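Local coordinates for protein immunoreactive 84kD antigen PG93 (Porphyromonas gingivalis, PDB 5M11) that serves as an essential bacterial surface component of the type-IX secretion system and binds zinc and calcium ions, at residues 318-332 with 372-386. Sequence-based numbering, arbitrary orientation.
Sequences EMRFSHGRLYAASGL and DAIDIAVSNGDPDHF. With ZN (zinc ion), chain J; ZN (zinc ion), chain D; ZN (zinc ion), chain F.
Tyr327 reaches from strand 325-329 onto Val378, Pro383 and Phe386 where two successive blades of a beta-propeller stack face to face. Segment 318-332 supplies the first two strands of its four-stranded antiparallel sheet, and segment 372-386 the first strand of the next. The axes of strands 325-329 and 373-378 approach to 6.4 Å, too wide for backbone pairing, and both cross-segment hydrogen bonds use a side-chain donor. Followed outward, Tyr327 CB meets Ile376 CG2 at 3.8 Å. With CG anti to the carbonyl carbon (chi1 -60°), the Tyr327 ring then slides beneath Val378, whose CG2 stands 3.4 Å from the Tyr327 ring centroid, almost exactly on its normal, a CH-pi contact. The CD1-CE1 edge turns to the face of Phe386, a T-shaped pair with planes at 71°. At the tip, Tyr327 OH donates a 2.7 Å hydrogen bond to Pro383 O, approaching tilted from the carbonyl plane; Pro383 O lies in the ring plane, so this buried phenol is held at both face and tip. Two residues along the same strand, Ala329 CB packs on Ile376 CD1.

The type I' turn at Ser322-Arg325 carries His323 against the loop after strand 373-378. Pro383 CD lies over one face of the imidazole, offset toward its rim. Zinc on ND1 leaves NE2 as the donor, and the ring bridges metal and neighbouring blade: His323 NE2 gives its proton to Ser379 O at 2.8 Å, in the carbonyl plane, with an N-H...O angle of 160°.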
loop_
_atom_site.group_PDB
_atom_site.type_symbol
_atom_site.label_atom_id
_atom_site.label_comp_id
_atom_site.label_asym_id
_atom_site.label_seq_id
_atom_site.Cartn_x
_atom_site.Cartn_y
_atom_site.Cartn_z
ATOM N N GLU A 318 -6.169 0.636 -9.852
ATOM C CA GLU A 318 -7.600 0.591 -10.087
ATOM C C GLU A 318 -8.150 -0.656 -9.395
ATOM O O GLU A 318 -7.481 -1.687 -9.362
ATOM C CB GLU A 318 -7.941 0.654 -11.599
ATOM C CG GLU A 318 -9.433 0.568 -11.965
ATOM C CD GLU A 318 -10.375 1.769 -11.907
ATOM O OE1 GLU A 318 -9.964 2.864 -11.456
ATOM O OE2 GLU A 318 -11.555 1.593 -12.298
ATOM N N MET A 319 -9.325 -0.507 -8.761
ATOM C CA MET A 319 -10.069 -1.541 -8.054
ATOM C C MET A 319 -11.549 -1.446 -8.364
ATOM O O MET A 319 -12.067 -0.345 -8.529
ATOM C CB MET A 319 -9.924 -1.420 -6.532
ATOM C CG MET A 319 -8.560 -1.582 -5.957
ATOM S SD MET A 319 -8.830 -1.838 -4.182
ATOM C CE MET A 319 -9.345 -0.239 -3.645
ATOM N N ARG A 320 -12.251 -2.580 -8.336
ATOM C CA ARG A 320 -13.698 -2.679 -8.537
ATOM C C ARG A 320 -14.227 -3.732 -7.564
ATOM O O ARG A 320 -13.503 -4.678 -7.272
ATOM C CB ARG A 320 -14.036 -3.077 -10.012
ATOM C CG ARG A 320 -13.731 -2.051 -11.132
ATOM C CD ARG A 320 -14.655 -0.826 -11.165
ATOM N NE ARG A 320 -16.080 -1.193 -11.141
ATOM C CZ ARG A 320 -17.094 -0.357 -10.906
ATOM N NH1 ARG A 320 -16.867 0.934 -10.674
ATOM N NH2 ARG A 320 -18.344 -0.805 -10.908
ATOM N N PHE A 321 -15.466 -3.598 -7.066
ATOM C CA PHE A 321 -16.038 -4.648 -6.213
ATOM C C PHE A 321 -17.309 -5.190 -6.856
ATOM O O PHE A 321 -18.283 -4.454 -6.985
ATOM C CB PHE A 321 -16.308 -4.183 -4.781
ATOM C CG PHE A 321 -16.374 -5.352 -3.828
ATOM C CD1 PHE A 321 -15.223 -5.841 -3.224
ATOM C CD2 PHE A 321 -17.577 -5.994 -3.570
ATOM C CE1 PHE A 321 -15.281 -6.943 -2.368
ATOM C CE2 PHE A 321 -17.626 -7.113 -2.736
ATOM C CZ PHE A 321 -16.480 -7.574 -2.136
ATOM N N SER A 322 -17.281 -6.458 -7.306
ATOM C CA SER A 322 -18.429 -7.109 -7.953
ATOM C C SER A 322 -18.556 -8.574 -7.525
ATOM O O SER A 322 -17.553 -9.203 -7.224
ATOM C CB SER A 322 -18.320 -7.044 -9.480
ATOM O OG SER A 322 -17.612 -5.920 -9.976
ATOM N N HIS A 323 -19.781 -9.115 -7.540
ATOM C CA HIS A 323 -20.112 -10.509 -7.236
ATOM C C HIS A 323 -19.382 -11.063 -5.992
ATOM O O HIS A 323 -18.896 -12.202 -6.033
ATOM C CB HIS A 323 -19.833 -11.421 -8.453
ATOM C CG HIS A 323 -20.468 -10.986 -9.745
ATOM N ND1 HIS A 323 -21.836 -10.796 -9.857
ATOM C CD2 HIS A 323 -19.898 -10.748 -10.949
ATOM C CE1 HIS A 323 -22.049 -10.440 -11.114
ATOM N NE2 HIS A 323 -20.912 -10.398 -11.808
ATOM N N GLY A 324 -19.341 -10.249 -4.917
ATOM C CA GLY A 324 -18.678 -10.542 -3.641
ATOM C C GLY A 324 -17.171 -10.747 -3.736
ATOM O O GLY A 324 -16.584 -11.447 -2.901
ATOM N N ARG A 325 -16.537 -10.148 -4.765
ATOM C CA ARG A 325 -15.116 -10.238 -5.070
ATOM C C ARG A 325 -14.539 -8.875 -5.358
ATOM O O ARG A 325 -15.232 -7.998 -5.896
ATOM C CB ARG A 325 -14.885 -11.125 -6.310
ATOM C CG ARG A 325 -14.709 -12.589 -6.019
ATOM C CD ARG A 325 -14.871 -13.436 -7.264
ATOM N NE ARG A 325 -14.810 -14.862 -6.939
ATOM C CZ ARG A 325 -15.871 -15.629 -6.700
ATOM N NH1 ARG A 325 -17.097 -15.125 -6.779
ATOM N NH2 ARG A 325 -15.715 -16.909 -6.386
ATOM N N LEU A 326 -13.246 -8.706 -5.037
ATOM C CA LEU A 326 -12.497 -7.492 -5.336
ATOM C C LEU A 326 -11.672 -7.779 -6.578
ATOM O O LEU A 326 -11.116 -8.863 -6.696
ATOM C CB LEU A 326 -11.616 -7.075 -4.137
ATOM C CG LEU A 326 -10.733 -5.822 -4.282
ATOM C CD1 LEU A 326 -11.501 -4.561 -3.981
ATOM C CD2 LEU A 326 -9.537 -5.900 -3.360
ATOM N N TYR A 327 -11.641 -6.840 -7.517
ATOM C CA TYR A 327 -10.869 -6.925 -8.751
ATOM C C TYR A 327 -9.902 -5.759 -8.726
ATOM O O TYR A 327 -10.329 -4.627 -8.537
ATOM C CB TYR A 327 -11.793 -6.903 -10.000
ATOM C CG TYR A 327 -12.797 -8.039 -10.083
ATOM C CD1 TYR A 327 -12.608 -9.101 -10.960
ATOM C CD2 TYR A 327 -13.951 -8.037 -9.299
ATOM C CE1 TYR A 327 -13.530 -10.142 -11.044
ATOM C CE2 TYR A 327 -14.878 -9.076 -9.372
ATOM C CZ TYR A 327 -14.661 -10.125 -10.247
ATOM O OH TYR A 327 -15.579 -11.140 -10.315
ATOM N N ALA A 328 -8.603 -6.033 -8.818
ATOM C CA ALA A 328 -7.587 -4.990 -8.772
ATOM C C ALA A 328 -6.529 -5.143 -9.863
ATOM O O ALA A 328 -6.118 -6.262 -10.201
ATOM C CB ALA A 328 -6.922 -4.986 -7.418
ATOM N N ALA A 329 -6.100 -3.989 -10.401
ATOM C CA ALA A 329 -5.077 -3.826 -11.435
ATOM C C ALA A 329 -3.928 -3.048 -10.842
ATOM O O ALA A 329 -4.140 -1.989 -10.246
ATOM C CB ALA A 329 -5.651 -3.099 -12.649
ATOM N N SER A 330 -2.721 -3.567 -10.972
ATOM C CA SER A 330 -1.581 -2.910 -10.362
ATOM C C SER A 330 -0.898 -1.915 -11.305
ATOM O O SER A 330 -0.604 -0.804 -10.862
ATOM C CB SER A 330 -0.586 -3.947 -9.847
ATOM O OG SER A 330 0.019 -4.694 -10.885
ATOM N N GLY A 331 -0.664 -2.334 -12.566
ATOM C CA GLY A 331 0.029 -1.622 -13.648
ATOM C C GLY A 331 -0.093 -0.115 -13.666
ATOM O O GLY A 331 -1.161 0.419 -13.369
ATOM N N LEU A 332 1.000 0.572 -14.027
ATOM C CA LEU A 332 1.103 2.035 -14.026
ATOM C C LEU A 332 0.665 2.736 -15.340
ATOM O O LEU A 332 0.662 2.133 -16.420
ATOM C CB LEU A 332 2.555 2.429 -13.703
ATOM C CG LEU A 332 2.849 2.840 -12.253
ATOM C CD1 LEU A 332 2.690 1.668 -11.273
ATOM C CD2 LEU A 332 4.248 3.401 -12.128
ATOM N N ASP A 372 1.550 -3.270 -17.588
ATOM C CA ASP A 372 0.736 -2.116 -17.246
ATOM C C ASP A 372 -0.745 -2.393 -17.427
ATOM O O ASP A 372 -1.408 -1.732 -18.232
ATOM C CB ASP A 372 1.161 -0.866 -18.043
ATOM C CG ASP A 372 2.656 -0.730 -18.249
ATOM O OD1 ASP A 372 3.373 -0.472 -17.251
ATOM O OD2 ASP A 372 3.111 -0.887 -19.407
ATOM N N ALA A 373 -1.261 -3.378 -16.672
ATOM C CA ALA A 373 -2.691 -3.675 -16.611
ATOM C C ALA A 373 -3.318 -2.533 -15.805
ATOM O O ALA A 373 -2.953 -2.343 -14.646
ATOM C CB ALA A 373 -2.916 -5.029 -15.953
ATOM N N ILE A 374 -4.156 -1.704 -16.436
ATOM C CA ILE A 374 -4.648 -0.495 -15.765
ATOM C C ILE A 374 -6.188 -0.398 -15.554
ATOM O O ILE A 374 -6.622 0.535 -14.855
ATOM C CB ILE A 374 -4.148 0.761 -16.521
ATOM C CG1 ILE A 374 -4.371 0.632 -18.033
ATOM C CG2 ILE A 374 -2.692 1.051 -16.190
ATOM C CD1 ILE A 374 -4.713 1.827 -18.621
ATOM N N ASP A 375 -7.003 -1.300 -16.147
ATOM C CA ASP A 375 -8.454 -1.260 -15.929
ATOM C C ASP A 375 -9.087 -2.658 -16.013
ATOM O O ASP A 375 -8.634 -3.530 -16.759
ATOM C CB ASP A 375 -9.179 -0.276 -16.884
ATOM C CG ASP A 375 -10.381 0.482 -16.296
ATOM O OD1 ASP A 375 -10.951 0.021 -15.269
ATOM O OD2 ASP A 375 -10.774 1.512 -16.880
ATOM N N ILE A 376 -10.126 -2.855 -15.196
ATOM C CA ILE A 376 -10.914 -4.075 -15.104
ATOM C C ILE A 376 -12.353 -3.761 -15.489
ATOM O O ILE A 376 -12.832 -2.633 -15.279
ATOM C CB ILE A 376 -10.854 -4.708 -13.678
ATOM C CG1 ILE A 376 -9.451 -4.561 -12.998
ATOM C CG2 ILE A 376 -11.336 -6.177 -13.686
ATOM C CD1 ILE A 376 -8.299 -5.488 -13.512
ATOM N N ALA A 377 -13.033 -4.763 -16.074
ATOM C CA ALA A 377 -14.451 -4.734 -16.415
ATOM C C ALA A 377 -14.989 -6.119 -16.175
ATOM O O ALA A 377 -14.531 -7.059 -16.810
ATOM C CB ALA A 377 -14.673 -4.278 -17.851
ATOM N N VAL A 378 -15.879 -6.265 -15.193
ATOM C CA VAL A 378 -16.470 -7.551 -14.809
ATOM C C VAL A 378 -17.846 -7.686 -15.454
ATOM O O VAL A 378 -18.628 -6.732 -15.437
ATOM C CB VAL A 378 -16.575 -7.684 -13.265
ATOM C CG1 VAL A 378 -16.973 -9.096 -12.864
ATOM C CG2 VAL A 378 -15.281 -7.279 -12.588
ATOM N N SER A 379 -18.174 -8.865 -15.975
ATOM C CA SER A 379 -19.498 -9.043 -16.547
ATOM C C SER A 379 -20.550 -9.154 -15.434
ATOM O O SER A 379 -20.210 -9.369 -14.269
ATOM C CB SER A 379 -19.540 -10.269 -17.447
ATOM O OG SER A 379 -19.395 -11.447 -16.675
ATOM N N ASN A 380 -21.824 -8.940 -15.805
ATOM C CA ASN A 380 -23.010 -9.089 -14.957
ATOM C C ASN A 380 -23.381 -10.564 -15.007
ATOM O O ASN A 380 -23.431 -11.142 -16.098
ATOM C CB ASN A 380 -24.172 -8.193 -15.460
ATOM C CG ASN A 380 -23.843 -7.203 -16.579
ATOM O OD1 ASN A 380 -23.124 -6.219 -16.373
ATOM N ND2 ASN A 380 -24.401 -7.418 -17.777
ATOM N N GLY A 381 -23.536 -11.193 -13.856
ATOM C CA GLY A 381 -23.882 -12.610 -13.809
ATOM C C GLY A 381 -22.737 -13.609 -13.855
ATOM O O GLY A 381 -22.861 -14.691 -13.272
ATOM N N ASP A 382 -21.623 -13.295 -14.551
ATOM C CA ASP A 382 -20.496 -14.235 -14.610
ATOM C C ASP A 382 -19.240 -13.617 -13.921
ATOM O O ASP A 382 -18.461 -12.919 -14.568
ATOM C CB ASP A 382 -20.219 -14.691 -16.062
ATOM C CG ASP A 382 -19.431 -15.988 -16.224
ATOM O OD1 ASP A 382 -19.245 -16.437 -17.382
ATOM O OD2 ASP A 382 -18.973 -16.546 -15.201
ATOM N N PRO A 383 -19.041 -13.862 -12.599
ATOM C CA PRO A 383 -17.864 -13.301 -11.903
ATOM C C PRO A 383 -16.517 -13.696 -12.488
ATOM O O PRO A 383 -15.600 -12.879 -12.432
ATOM C CB PRO A 383 -17.978 -13.870 -10.479
ATOM C CG PRO A 383 -18.906 -15.025 -10.584
ATOM C CD PRO A 383 -19.869 -14.656 -11.670
ATOM N N ASP A 384 -16.386 -14.935 -13.018
ATOM C CA ASP A 384 -15.119 -15.402 -13.570
ATOM C C ASP A 384 -14.905 -14.900 -14.994
ATOM O O ASP A 384 -13.838 -15.119 -15.547
ATOM C CB ASP A 384 -14.935 -16.932 -13.471
ATOM C CG ASP A 384 -16.156 -17.792 -13.729
ATOM O OD1 ASP A 384 -16.679 -18.389 -12.752
ATOM O OD2 ASP A 384 -16.533 -17.954 -14.922
ATOM N N HIS A 385 -15.870 -14.161 -15.547
ATOM C CA HIS A 385 -15.772 -13.581 -16.879
ATOM C C HIS A 385 -15.552 -12.080 -16.752
ATOM O O HIS A 385 -16.483 -11.325 -16.455
ATOM C CB HIS A 385 -17.015 -13.911 -17.736
ATOM C CG HIS A 385 -16.893 -13.565 -19.196
ATOM N ND1 HIS A 385 -17.971 -13.038 -19.906
ATOM C CD2 HIS A 385 -15.838 -13.696 -20.040
ATOM C CE1 HIS A 385 -17.531 -12.858 -21.142
ATOM N NE2 HIS A 385 -16.256 -13.240 -21.271
ATOM N N PHE A 386 -14.299 -11.657 -16.930
ATOM C CA PHE A 386 -13.923 -10.254 -16.860
ATOM C C PHE A 386 -12.884 -9.947 -17.921
ATOM O O PHE A 386 -12.206 -10.855 -18.401
ATOM C CB PHE A 386 -13.421 -9.855 -15.448
ATOM C CG PHE A 386 -12.211 -10.604 -14.929
ATOM C CD1 PHE A 386 -10.930 -10.102 -15.115
ATOM C CD2 PHE A 386 -12.358 -11.798 -14.227
ATOM C CE1 PHE A 386 -9.816 -10.788 -14.625
ATOM C CE2 PHE A 386 -11.245 -12.490 -13.748
ATOM C CZ PHE A 386 -9.981 -11.975 -13.938
HETATM ZN ZN ZN J . -22.796 -12.334 -8.927
HETATM ZN ZN ZN D . -17.975 -17.974 -16.507
HETATM ZN ZN ZN F . -11.842 3.074 -10.070
HETATM O O HOH W 1 -10.939 5.208 -10.369
#